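Local coordinates for protein peptidoglycan D,D-transpeptidase FtsI (Yersinia pestis, PDB 6SYN) that probably cross-links peptidoglycan strands as a class B penicillin-binding D,D-transpeptidase of cell division, a target of penicillins, at residues Ala458-Val463 with Pro493-Ile498; Ser20-Arg25 with Ile391-Pro396; Ala85-Pro90 with Glu109-Tyr114. One frame throughout, in Å; residues are numbered along the deposited sequence.

The three contacts are spread along the length of the molecule, from the transpeptidase core outward. Interaction 1 packs a helix on the central sheet of the transpeptidase domain, with the Thr460 side chain about 7 Å from the bound ring-opened penicillin CB9. Interaction 2 joins a turn of the N-terminal region to a loop of the transpeptidase region, its centre about 24 Å from that of interaction 1. Interaction 3 lies farther out, in the region of the dimerisation family, with its centre about 39 Å from that of interaction 1. Interactions 2 and 3 come within about 7 Å at their nearest atoms without touching, and residues 85-90 and 109-114 both fall in the long span between 20-25 and 391-396.

Interaction 1: residues Ala458-Val463 with Pro493-Ile498; sequences AYTAGV and PVFGAI
Phe495 carries the helix side of this contact, laying its side chain against Thr460 and Gly462 of the strand. The contact is wholly van der Waals. The methyl of Thr460 does the first touching: CG2 lies 3.4 Å from Phe495 CB and 3.6 Å from Phe495 CG, and the two side chains cross at about a right angle. With CG2 anti to the backbone N, the methyl is turned to the phenylalanine while OG1 swings to the other side. Further along the strand the ring meets backbone: Phe495 CE2 comes 3.4 Å from Gly462 N, approached obliquely, and CZ sits 3.8 Å from Gly462 CA. Phe495 CG stands anti to its own backbone N (chi1 180°), which sends the ring along the strand and against Gly462, which has no side chain there.

Among the polar groups, Thr460 OG1 donates to Tyr459 O over 2.8 Å and has a weak bond with Gly487 O. The backbone of Thr460 and Gly462 pairs with Val475 and Leu473 of strand 471-478.

In fold terms, helix 492-505 lies on strand 455-464 of the five-stranded antiparallel sheet, their segment axes 8.5 Å apart and 36° from parallel, as in the penicillin-binding transpeptidase fold. Leu473 and Ile438, from the strands flanking this one, also touch Phe495. Strand 455-464 itself carries Tyr456 of the CB9 pocket, and neighbouring strand 437-446 brings Thr440, another pocket residue, against Thr460.

This buried meeting of methyl and ring with backbone is consistent with helix and sheet being matched by packing rather than by polar bonds.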
ATOM      1  N   ALA A 458       9.289  -6.989   6.673  1.00 11.65           N
ATOM      2  CA  ALA A 458      10.029  -5.814   7.184  1.00 10.76           C
ATOM      3  C   ALA A 458       9.063  -4.627   7.231  1.00  9.99           C
ATOM      4  O   ALA A 458       8.631  -4.164   6.158  1.00  9.69           O
ATOM      5  CB  ALA A 458      11.247  -5.530   6.337  1.00 10.68           C
ATOM      6  N   TYR A 459       8.737  -4.187   8.448  1.00  9.35           N
ATOM      7  CA  TYR A 459       7.756  -3.120   8.762  1.00  8.94           C
ATOM      8  C   TYR A 459       8.469  -1.872   9.281  1.00  8.75           C
ATOM      9  O   TYR A 459       9.423  -1.992  10.067  1.00  8.72           O
ATOM     10  CB  TYR A 459       6.813  -3.562   9.881  1.00  8.78           C
ATOM     11  CG  TYR A 459       5.603  -4.366   9.484  1.00  8.66           C
ATOM     12  CD1 TYR A 459       4.504  -3.760   8.901  1.00  8.58           C
ATOM     13  CD2 TYR A 459       5.518  -5.717   9.775  1.00  8.64           C
ATOM     14  CE1 TYR A 459       3.365  -4.478   8.584  1.00  8.55           C
ATOM     15  CE2 TYR A 459       4.388  -6.453   9.459  1.00  8.63           C
ATOM     16  CZ  TYR A 459       3.306  -5.829   8.862  1.00  8.57           C
ATOM     17  OH  TYR A 459       2.186  -6.540   8.549  1.00  8.60           O
ATOM     18  N   THR A 460       7.977  -0.700   8.889  1.00  8.61           N
ATOM     19  CA  THR A 460       8.169   0.575   9.627  1.00  8.44           C
ATOM     20  C   THR A 460       6.909   1.416   9.423  1.00  8.30           C
ATOM     21  O   THR A 460       6.570   1.715   8.266  1.00  8.23           O
ATOM     22  CB  THR A 460       9.479   1.267   9.231  1.00  8.49           C
ATOM     23  OG1 THR A 460      10.544   0.535   9.839  1.00  8.56           O
ATOM     24  CG2 THR A 460       9.552   2.711   9.679  1.00  8.55           C
ATOM     25  N   ALA A 461       6.220   1.719  10.520  1.00  8.28           N
ATOM     26  CA  ALA A 461       5.025   2.589  10.571  1.00  8.31           C
ATOM     27  C   ALA A 461       5.355   3.782  11.465  1.00  8.36           C
ATOM     28  O   ALA A 461       6.239   3.635  12.333  1.00  8.47           O
ATOM     29  CB  ALA A 461       3.843   1.817  11.095  1.00  8.29           C
ATOM     30  N   GLY A 462       4.694   4.917  11.257  1.00  8.34           N
ATOM     31  CA  GLY A 462       4.913   6.089  12.116  1.00  8.39           C
ATOM     32  C   GLY A 462       4.199   7.332  11.639  1.00  8.47           C
ATOM     33  O   GLY A 462       3.396   7.265  10.678  1.00  8.46           O
ATOM     34  N   VAL A 463       4.535   8.437  12.296  1.00  8.50           N
ATOM     35  CA  VAL A 463       3.787   9.720  12.291  1.00  8.50           C
ATOM     36  C   VAL A 463       4.832  10.839  12.324  1.00  8.63           C
ATOM     37  O   VAL A 463       5.927  10.586  12.856  1.00  8.56           O
ATOM     38  CB  VAL A 463       2.822   9.717  13.491  1.00  8.47           C
ATOM     39  CG1 VAL A 463       3.088  10.827  14.492  1.00  8.48           C
ATOM     40  CG2 VAL A 463       1.375   9.710  13.041  1.00  8.52           C
ATOM     41  N   PRO A 493      14.705   2.945   6.648  1.00  9.19           N
ATOM     42  CA  PRO A 493      15.332   3.922   5.759  1.00  9.18           C
ATOM     43  C   PRO A 493      14.369   4.434   4.681  1.00  9.02           C
ATOM     44  O   PRO A 493      14.401   5.616   4.400  1.00  9.12           O
ATOM     45  CB  PRO A 493      16.524   3.182   5.120  1.00  9.22           C
ATOM     46  CG  PRO A 493      16.248   1.706   5.344  1.00  9.16           C
ATOM     47  CD  PRO A 493      15.342   1.620   6.554  1.00  9.17           C
ATOM     48  N   VAL A 494      13.541   3.547   4.124  1.00  8.84           N
ATOM     49  CA  VAL A 494      12.522   3.887   3.084  1.00  8.76           C
ATOM     50  C   VAL A 494      11.476   4.819   3.710  1.00  8.69           C
ATOM     51  O   VAL A 494      11.020   5.740   3.004  1.00  8.53           O
ATOM     52  CB  VAL A 494      11.863   2.633   2.479  1.00  8.71           C
ATOM     53  CG1 VAL A 494      10.792   2.996   1.461  1.00  8.73           C
ATOM     54  CG2 VAL A 494      12.886   1.704   1.848  1.00  8.68           C
ATOM     55  N   PHE A 495      11.108   4.589   4.974  1.00  8.74           N
ATOM     56  CA  PHE A 495      10.196   5.480   5.740  1.00  8.80           C
ATOM     57  C   PHE A 495      10.821   6.875   5.822  1.00  8.83           C
ATOM     58  O   PHE A 495      10.122   7.863   5.540  1.00  8.77           O
ATOM     59  CB  PHE A 495       9.909   4.932   7.139  1.00  8.82           C
ATOM     60  CG  PHE A 495       8.988   5.802   7.958  1.00  8.85           C
ATOM     61  CD1 PHE A 495       9.425   7.016   8.471  1.00  8.87           C
ATOM     62  CD2 PHE A 495       7.681   5.416   8.210  1.00  8.86           C
ATOM     63  CE1 PHE A 495       8.580   7.817   9.226  1.00  8.88           C
ATOM     64  CE2 PHE A 495       6.838   6.218   8.967  1.00  8.90           C
ATOM     65  CZ  PHE A 495       7.287   7.417   9.473  1.00  8.85           C
ATOM     66  N   GLY A 496      12.097   6.944   6.211  1.00  8.93           N
ATOM     67  CA  GLY A 496      12.837   8.207   6.393  1.00  9.09           C
ATOM     68  C   GLY A 496      12.865   9.023   5.114  1.00  9.20           C
ATOM     69  O   GLY A 496      12.468  10.206   5.156  1.00  9.46           O
ATOM     70  N   ALA A 497      13.294   8.398   4.014  1.00  9.16           N
ATOM     71  CA  ALA A 497      13.352   8.984   2.657  1.00  9.19           C
ATOM     72  C   ALA A 497      11.978   9.536   2.254  1.00  9.24           C
ATOM     73  O   ALA A 497      11.931  10.668   1.733  1.00  9.29           O
ATOM     74  CB  ALA A 497      13.836   7.947   1.673  1.00  9.17           C
ATOM     75  N   ILE A 498      10.898   8.775   2.468  1.00  9.29           N
ATOM     76  CA  ILE A 498       9.525   9.167   2.022  1.00  9.30           C
ATOM     77  C   ILE A 498       9.013  10.311   2.906  1.00  9.34           C
ATOM     78  O   ILE A 498       8.572  11.323   2.349  1.00  9.42           O
ATOM     79  CB  ILE A 498       8.559   7.964   2.001  1.00  9.31           C
ATOM     80  CG1 ILE A 498       8.817   7.069   0.784  1.00  9.29           C
ATOM     81  CG2 ILE A 498       7.109   8.433   2.050  1.00  9.35           C
ATOM     82  CD1 ILE A 498       7.983   5.809   0.731  1.00  9.25           C
TER

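Interaction 2: residues Ser20-Arg25 with Ile391-Pro396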
ATOM      1  N   SER A  20      -8.341  13.135 -11.833  1.00 15.42           N
ATOM      2  CA  SER A  20      -7.224  14.019 -11.426  1.00 14.91           C
ATOM      3  C   SER A  20      -6.884  13.779  -9.954  1.00 14.47           C
ATOM      4  O   SER A  20      -7.699  13.179  -9.234  1.00 14.35           O
ATOM      5  CB  SER A  20      -7.574  15.452 -11.671  1.00 14.90           C
ATOM      6  OG  SER A  20      -8.627  15.852 -10.808  1.00 15.09           O
ATOM      7  N   ASP A  21      -5.716  14.260  -9.535  1.00 14.23           N
ATOM      8  CA  ASP A  21      -5.247  14.234  -8.125  1.00 14.08           C
ATOM      9  C   ASP A  21      -5.834  15.457  -7.401  1.00 13.63           C
ATOM     10  O   ASP A  21      -6.521  16.273  -8.057  1.00 13.52           O
ATOM     11  CB  ASP A  21      -3.715  14.120  -8.080  1.00 14.20           C
ATOM     12  CG  ASP A  21      -2.968  15.443  -8.146  1.00 14.31           C
ATOM     13  OD1 ASP A  21      -3.574  16.443  -8.598  1.00 14.08           O
ATOM     14  OD2 ASP A  21      -1.781  15.464  -7.736  1.00 14.31           O
ATOM     15  N   ARG A  22      -5.553  15.591  -6.103  1.00 13.21           N
ATOM     16  CA  ARG A  22      -6.190  16.583  -5.191  1.00 12.89           C
ATOM     17  C   ARG A  22      -6.048  18.026  -5.709  1.00 12.63           C
ATOM     18  O   ARG A  22      -6.901  18.840  -5.319  1.00 12.42           O
ATOM     19  CB  ARG A  22      -5.648  16.432  -3.763  1.00 12.77           C
ATOM     20  CG  ARG A  22      -4.151  16.657  -3.586  1.00 12.75           C
ATOM     21  CD  ARG A  22      -3.781  16.661  -2.111  1.00 12.89           C
ATOM     22  NE  ARG A  22      -4.746  17.444  -1.339  1.00 12.86           N
ATOM     23  CZ  ARG A  22      -5.795  16.952  -0.679  1.00 12.98           C
ATOM     24  NH1 ARG A  22      -6.038  15.654  -0.654  1.00 12.99           N
ATOM     25  NH2 ARG A  22      -6.615  17.771  -0.044  1.00 13.38           N
ATOM     26  N   SER A  23      -5.043  18.332  -6.544  1.00 12.58           N
ATOM     27  CA  SER A  23      -4.747  19.698  -7.067  1.00 12.55           C
ATOM     28  C   SER A  23      -5.134  19.850  -8.546  1.00 12.53           C
ATOM     29  O   SER A  23      -4.925  20.950  -9.082  1.00 12.43           O
ATOM     30  CB  SER A  23      -3.299  20.050  -6.867  1.00 12.71           C
ATOM     31  OG  SER A  23      -3.021  20.317  -5.499  1.00 13.00           O
ATOM     32  N   GLY A  24      -5.659  18.802  -9.187  1.00 12.53           N
ATOM     33  CA  GLY A  24      -6.132  18.854 -10.584  1.00 12.52           C
ATOM     34  C   GLY A  24      -5.099  18.377 -11.595  1.00 12.63           C
ATOM     35  O   GLY A  24      -5.257  18.722 -12.783  1.00 12.46           O
ATOM     36  N   ARG A  25      -4.086  17.607 -11.173  1.00 12.85           N
ATOM     37  CA  ARG A  25      -3.097  16.981 -12.098  1.00 13.06           C
ATOM     38  C   ARG A  25      -3.738  15.755 -12.740  1.00 13.36           C
ATOM     39  O   ARG A  25      -4.169  14.844 -12.038  1.00 13.41           O
ATOM     40  CB  ARG A  25      -1.807  16.564 -11.387  1.00 13.02           C
ATOM     41  CG  ARG A  25      -0.818  17.696 -11.150  1.00 12.92           C
ATOM     42  CD  ARG A  25       0.308  17.265 -10.229  1.00 12.78           C
ATOM     43  NE  ARG A  25       0.769  18.379  -9.418  1.00 12.65           N
ATOM     44  CZ  ARG A  25       0.457  18.598  -8.142  1.00 12.62           C
ATOM     45  NH1 ARG A  25      -0.327  17.766  -7.473  1.00 12.64           N
ATOM     46  NH2 ARG A  25       0.951  19.659  -7.529  1.00 12.67           N
ATOM     47  N   ILE A 391     -10.481   8.130  -0.805  1.00 13.28           N
ATOM     48  CA  ILE A 391      -9.575   8.276  -1.995  1.00 13.56           C
ATOM     49  C   ILE A 391     -10.019   9.477  -2.839  1.00 14.14           C
ATOM     50  O   ILE A 391      -9.460   9.637  -3.943  1.00 14.12           O
ATOM     51  CB  ILE A 391      -9.467   7.023  -2.908  1.00 13.41           C
ATOM     52  CG1 ILE A 391     -10.586   5.998  -2.709  1.00 13.24           C
ATOM     53  CG2 ILE A 391      -8.090   6.379  -2.790  1.00 13.57           C
ATOM     54  CD1 ILE A 391     -11.920   6.427  -3.278  1.00 13.20           C
ATOM     55  N   THR A 392     -10.975  10.286  -2.370  1.00 14.90           N
ATOM     56  CA  THR A 392     -11.446  11.506  -3.086  1.00 15.41           C
ATOM     57  C   THR A 392     -11.218  12.730  -2.194  1.00 15.98           C
ATOM     58  O   THR A 392     -11.337  12.595  -0.967  1.00 15.68           O
ATOM     59  CB  THR A 392     -12.900  11.358  -3.552  1.00 15.31           C
ATOM     60  OG1 THR A 392     -13.762  11.216  -2.421  1.00 15.11           O
ATOM     61  CG2 THR A 392     -13.081  10.178  -4.482  1.00 15.25           C
ATOM     62  N   ARG A 393     -10.869  13.865  -2.797  1.00 17.22           N
ATOM     63  CA  ARG A 393     -10.641  15.133  -2.064  1.00 18.35           C
ATOM     64  C   ARG A 393     -11.868  15.383  -1.186  1.00 19.12           C
ATOM     65  O   ARG A 393     -12.996  15.228  -1.691  1.00 18.80           O
ATOM     66  CB  ARG A 393     -10.392  16.292  -3.032  1.00 18.92           C
ATOM     67  CG  ARG A 393      -9.709  17.485  -2.384  1.00 19.53           C
ATOM     68  CD  ARG A 393      -9.637  18.696  -3.295  1.00 20.16           C
ATOM     69  NE  ARG A 393      -8.470  19.511  -2.971  1.00 20.90           N
ATOM     70  CZ  ARG A 393      -8.413  20.442  -2.017  1.00 20.91           C
ATOM     71  NH1 ARG A 393      -9.473  20.715  -1.272  1.00 21.06           N
ATOM     72  NH2 ARG A 393      -7.286  21.104  -1.816  1.00 20.83           N
ATOM     73  N   VAL A 394     -11.651  15.696   0.092  1.00 20.29           N
ATOM     74  CA  VAL A 394     -12.731  16.022   1.066  1.00 21.80           C
ATOM     75  C   VAL A 394     -12.603  17.505   1.415  1.00 23.31           C
ATOM     76  O   VAL A 394     -11.468  18.013   1.371  1.00 24.25           O
ATOM     77  CB  VAL A 394     -12.656  15.134   2.327  1.00 21.84           C
ATOM     78  CG1 VAL A 394     -12.487  13.665   1.979  1.00 21.55           C
ATOM     79  CG2 VAL A 394     -11.560  15.579   3.286  1.00 22.06           C
ATOM     80  N   ASP A 395     -13.722  18.157   1.746  1.00 25.03           N
ATOM     81  CA  ASP A 395     -13.771  19.538   2.301  1.00 26.62           C
ATOM     82  C   ASP A 395     -13.562  19.467   3.814  1.00 26.39           C
ATOM     83  O   ASP A 395     -14.425  18.949   4.518  1.00 26.44           O
ATOM     84  CB  ASP A 395     -15.114  20.210   1.996  1.00 28.00           C
ATOM     85  CG  ASP A 395     -15.417  20.342   0.512  1.00 28.88           C
ATOM     86  OD1 ASP A 395     -14.871  21.273  -0.117  1.00 28.91           O
ATOM     87  OD2 ASP A 395     -16.195  19.508  -0.003  1.00 29.88           O
ATOM     88  N   PRO A 396     -12.448  19.985   4.384  1.00 26.14           N
ATOM     89  CA  PRO A 396     -12.241  19.920   5.829  1.00 26.24           C
ATOM     90  C   PRO A 396     -13.141  20.941   6.523  1.00 26.76           C
ATOM     91  O   PRO A 396     -13.687  21.820   5.859  1.00 26.69           O
ATOM     92  CB  PRO A 396     -10.756  20.256   6.035  1.00 26.13           C
ATOM     93  CG  PRO A 396     -10.182  20.486   4.642  1.00 25.97           C
ATOM     94  CD  PRO A 396     -11.355  20.697   3.708  1.00 25.93           C
TER
HETATM   95  O   HOH W   1      -8.917  18.204   2.540  1.00 13.88           O
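One face of the Arg393 guanidinium has Arg22 NH2 over its centre, 3.7 Å above the plane, while its edge is turned to the backbone carbonyl of Arg22. That carbonyl belongs to a type I beta turn from Asp21 to Gly24, overlaid by an Asx turn. The two guanidinium planes are inclined by 40°, so this is a tilted approach of like charges and not a flat stack. At the edge, Arg393 NE donates to Arg22 O over 2.9 Å, nearly in the guanidinium plane. Within the turn segment, Asp21 OD2 lies in plane at the edge of the Arg25 guanidinium and takes the salt bridge from NH1 with its syn lone pair.

Asp21 OD1 accepts from Ser23 N and Arg25 N, which reach it from opposite faces of the carboxylate. This probably helps to set the turn in which Arg22, at the second position, offers its carbonyl to Arg393.

The Arg393 chain runs extended to NE, whereas in Arg22 the bend at chi3 (-44°) brings NH2 over the Arg393 guanidinium. Arg22 NH1 is held by Ser180 O and by a salt bridge to Glu216, whose carboxylate also takes Val394 N; this charge probably offsets the closeness of the two arginines. The contact thus joins the N-terminal turn to the transpeptidase region at the surface. A water donates to Val394 O at 2.8 Å and accepts a weak bond from Arg22 NH2 at 3.5 Å.

Interaction 3: residues Ala85-Pro90 with Glu109-Tyr114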
ATOM      1  N   ALA A  85      -1.558  -1.565 -31.958  1.00 23.81           N
ATOM      2  CA  ALA A  85      -1.118  -0.217 -31.526  1.00 23.24           C
ATOM      3  C   ALA A  85      -2.336   0.593 -31.069  1.00 23.00           C
ATOM      4  O   ALA A  85      -3.283   0.743 -31.864  1.00 22.89           O
ATOM      5  CB  ALA A  85      -0.388   0.480 -32.648  1.00 23.17           C
ATOM      6  N   ARG A  86      -2.301   1.111 -29.839  1.00 22.76           N
ATOM      7  CA  ARG A  86      -3.378   1.965 -29.276  1.00 22.57           C
ATOM      8  C   ARG A  86      -3.415   3.290 -30.047  1.00 21.20           C
ATOM      9  O   ARG A  86      -4.494   3.904 -30.125  1.00 20.37           O
ATOM     10  CB  ARG A  86      -3.149   2.177 -27.776  1.00 23.93           C
ATOM     11  CG  ARG A  86      -3.271   0.906 -26.949  1.00 25.34           C
ATOM     12  CD  ARG A  86      -3.582   1.179 -25.489  1.00 26.88           C
ATOM     13  NE  ARG A  86      -3.285   0.018 -24.654  1.00 28.23           N
ATOM     14  CZ  ARG A  86      -4.163  -0.906 -24.257  1.00 29.25           C
ATOM     15  NH1 ARG A  86      -3.750  -1.917 -23.507  1.00 29.22           N
ATOM     16  NH2 ARG A  86      -5.442  -0.826 -24.596  1.00 29.17           N
ATOM     17  N   GLN A  87      -2.277   3.673 -30.632  1.00 20.40           N
ATOM     18  CA  GLN A  87      -1.995   5.031 -31.157  1.00 20.09           C
ATOM     19  C   GLN A  87      -1.037   4.917 -32.346  1.00 20.15           C
ATOM     20  O   GLN A  87       0.001   4.236 -32.212  1.00 19.41           O
ATOM     21  CB  GLN A  87      -1.359   5.869 -30.045  1.00 19.90           C
ATOM     22  CG  GLN A  87      -1.780   7.328 -30.034  1.00 19.74           C
ATOM     23  CD  GLN A  87      -1.238   8.042 -28.819  1.00 19.86           C
ATOM     24  OE1 GLN A  87      -1.902   8.155 -27.792  1.00 19.72           O
ATOM     25  NE2 GLN A  87      -0.004   8.510 -28.920  1.00 20.08           N
ATOM     26  N   VAL A  88      -1.374   5.559 -33.466  1.00 20.74           N
ATOM     27  CA  VAL A  88      -0.455   5.714 -34.627  1.00 20.98           C
ATOM     28  C   VAL A  88      -0.874   6.962 -35.414  1.00 20.95           C
ATOM     29  O   VAL A  88      -2.093   7.213 -35.506  1.00 21.15           O
ATOM     30  CB  VAL A  88      -0.425   4.430 -35.482  1.00 21.33           C
ATOM     31  CG1 VAL A  88      -1.265   4.539 -36.748  1.00 21.74           C
ATOM     32  CG2 VAL A  88       1.002   4.030 -35.817  1.00 21.40           C
ATOM     33  N   ASN A  89       0.109   7.718 -35.924  1.00 20.82           N
ATOM     34  CA  ASN A  89      -0.088   8.989 -36.672  1.00 20.55           C
ATOM     35  C   ASN A  89      -0.757   8.670 -38.009  1.00 20.57           C
ATOM     36  O   ASN A  89      -0.615   7.566 -38.526  1.00 20.49           O
ATOM     37  CB  ASN A  89       1.222   9.776 -36.816  1.00 20.62           C
ATOM     38  CG  ASN A  89       2.286   9.098 -37.656  1.00 20.74           C
ATOM     39  OD1 ASN A  89       2.046   8.068 -38.277  1.00 20.83           O
ATOM     40  ND2 ASN A  89       3.474   9.676 -37.691  1.00 20.69           N
ATOM     41  N   PRO A  90      -1.564   9.597 -38.575  1.00 20.73           N
ATOM     42  CA  PRO A  90      -2.142   9.426 -39.909  1.00 20.48           C
ATOM     43  C   PRO A  90      -1.234   8.767 -40.961  1.00 20.15           C
ATOM     44  O   PRO A  90      -1.711   7.875 -41.630  1.00 19.99           O
ATOM     45  CB  PRO A  90      -2.437  10.882 -40.294  1.00 20.90           C
ATOM     46  CG  PRO A  90      -2.869  11.514 -38.987  1.00 21.11           C
ATOM     47  CD  PRO A  90      -2.026  10.836 -37.926  1.00 20.93           C
ATOM     48  N   GLU A 109     -10.786   6.059 -32.113  1.00 23.17           N
ATOM     49  CA  GLU A 109     -11.394   5.782 -30.783  1.00 22.68           C
ATOM     50  C   GLU A 109     -10.812   6.761 -29.765  1.00 21.78           C
ATOM     51  O   GLU A 109      -9.960   7.590 -30.150  1.00 21.92           O
ATOM     52  CB  GLU A 109     -11.164   4.329 -30.353  1.00 22.92           C
ATOM     53  CG  GLU A 109      -9.697   3.937 -30.252  1.00 23.20           C
ATOM     54  CD  GLU A 109      -9.448   2.512 -29.791  1.00 23.41           C
ATOM     55  OE1 GLU A 109      -9.650   1.581 -30.596  1.00 23.47           O
ATOM     56  OE2 GLU A 109      -9.059   2.336 -28.620  1.00 24.02           O
ATOM     57  N   SER A 110     -11.281   6.668 -28.522  1.00 20.72           N
ATOM     58  CA  SER A 110     -10.736   7.395 -27.351  1.00 19.58           C
ATOM     59  C   SER A 110      -9.822   6.429 -26.594  1.00 18.43           C
ATOM     60  O   SER A 110     -10.282   5.324 -26.257  1.00 17.90           O
ATOM     61  CB  SER A 110     -11.846   7.950 -26.491  1.00 19.58           C
ATOM     62  OG  SER A 110     -11.417   8.141 -25.152  1.00 19.48           O
ATOM     63  N   ARG A 111      -8.555   6.802 -26.418  1.00 17.64           N
ATOM     64  CA  ARG A 111      -7.569   5.994 -25.662  1.00 17.16           C
ATOM     65  C   ARG A 111      -7.602   6.465 -24.211  1.00 16.75           C
ATOM     66  O   ARG A 111      -7.355   7.661 -23.974  1.00 17.42           O
ATOM     67  CB  ARG A 111      -6.172   6.141 -26.262  1.00 17.24           C
ATOM     68  CG  ARG A 111      -5.120   5.302 -25.555  1.00 17.65           C
ATOM     69  CD  ARG A 111      -3.741   5.487 -26.147  1.00 17.84           C
ATOM     70  NE  ARG A 111      -2.750   4.751 -25.379  1.00 18.01           N
ATOM     71  CZ  ARG A 111      -1.455   4.683 -25.668  1.00 18.37           C
ATOM     72  NH1 ARG A 111      -0.962   5.316 -26.719  1.00 18.58           N
ATOM     73  NH2 ARG A 111      -0.649   3.974 -24.900  1.00 18.69           N
ATOM     74  N   ARG A 112      -7.934   5.573 -23.283  1.00 15.77           N
ATOM     75  CA  ARG A 112      -7.796   5.852 -21.837  1.00 15.09           C
ATOM     76  C   ARG A 112      -6.293   5.894 -21.540  1.00 14.43           C
ATOM     77  O   ARG A 112      -5.675   4.815 -21.480  1.00 13.95           O
ATOM     78  CB  ARG A 112      -8.570   4.811 -21.018  1.00 15.11           C
ATOM     79  CG  ARG A 112      -9.016   5.297 -19.647  1.00 15.23           C
ATOM     80  CD  ARG A 112      -9.531   6.723 -19.649  1.00 15.37           C
ATOM     81  NE  ARG A 112     -10.115   7.060 -18.366  1.00 15.60           N
ATOM     82  CZ  ARG A 112     -10.714   8.209 -18.076  1.00 15.74           C
ATOM     83  NH1 ARG A 112     -11.198   8.396 -16.859  1.00 15.89           N
ATOM     84  NH2 ARG A 112     -10.836   9.159 -18.989  1.00 15.68           N
ATOM     85  N   TYR A 113      -5.728   7.101 -21.431  1.00 13.98           N
ATOM     86  CA  TYR A 113      -4.266   7.339 -21.283  1.00 13.73           C
ATOM     87  C   TYR A 113      -3.949   7.748 -19.840  1.00 13.31           C
ATOM     88  O   TYR A 113      -4.673   8.585 -19.262  1.00 13.26           O
ATOM     89  CB  TYR A 113      -3.771   8.371 -22.301  1.00 13.88           C
ATOM     90  CG  TYR A 113      -2.327   8.755 -22.107  1.00 13.94           C
ATOM     91  CD1 TYR A 113      -1.302   7.888 -22.452  1.00 14.04           C
ATOM     92  CD2 TYR A 113      -1.984   9.966 -21.528  1.00 14.00           C
ATOM     93  CE1 TYR A 113       0.027   8.223 -22.241  1.00 14.08           C
ATOM     94  CE2 TYR A 113      -0.663  10.314 -21.306  1.00 14.00           C
ATOM     95  CZ  TYR A 113       0.347   9.440 -21.663  1.00 13.98           C
ATOM     96  OH  TYR A 113       1.650   9.787 -21.451  1.00 14.24           O
ATOM     97  N   TYR A 114      -2.887   7.162 -19.282  1.00 13.00           N
ATOM     98  CA  TYR A 114      -2.446   7.347 -17.874  1.00 12.87           C
ATOM     99  C   TYR A 114      -1.108   8.085 -17.857  1.00 12.65           C
ATOM    100  O   TYR A 114      -0.062   7.453 -17.984  1.00 12.34           O
ATOM    101  CB  TYR A 114      -2.389   5.993 -17.162  1.00 12.87           C
ATOM    102  CG  TYR A 114      -3.678   5.219 -17.257  1.00 13.02           C
ATOM    103  CD1 TYR A 114      -4.755   5.520 -16.435  1.00 13.03           C
ATOM    104  CD2 TYR A 114      -3.840   4.215 -18.203  1.00 13.04           C
ATOM    105  CE1 TYR A 114      -5.951   4.825 -16.531  1.00 13.00           C
ATOM    106  CE2 TYR A 114      -5.031   3.512 -18.313  1.00 12.90           C
ATOM    107  CZ  TYR A 114      -6.089   3.821 -17.474  1.00 12.94           C
ATOM    108  OH  TYR A 114      -7.270   3.148 -17.575  1.00 12.90           O
TER
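Arg111 is the residue that meets both Arg86 and Gln87, and the strand leads up to it from Glu109. At Glu109 the carboxylate end leans toward 85-90 without touching; OE1 is taken by a salt bridge to Arg107, and OE2 stays 6.3 Å from Arg86 NH2, too far for a pair.

Arg111 then reaches across. With CG anti to its backbone N (chi1 -178°) and the rest of the chain extended, its flat head arrives under the CB of Arg86. That CB lies over one face near the rim, 3.5 Å above the plane, with Arg86 CD also 3.7 Å from Arg111 NE, and the two side chains cross at about a right angle.

Strands 82-88 and 104-113 each pair antiparallel with strand 26-38, in the sheet of the N-terminal region, and Val33 of that strand touches both Gln87 and Arg111. Gln87 meets the arginine on the NH1 side: Arg111 NH1 gives Gln87 OE1 a weak bond of 3.2 Å (136° at the hydrogen), with amide and guanidinium planes turned 64° apart. Arg111 NH2 is weakly bonded to Asn229 O and Arg86 NH1 is bonded to Asn230 O, so neighbouring carbonyls serve both heads. Beyond, Arg112 turns its end away to a salt bridge with Glu138.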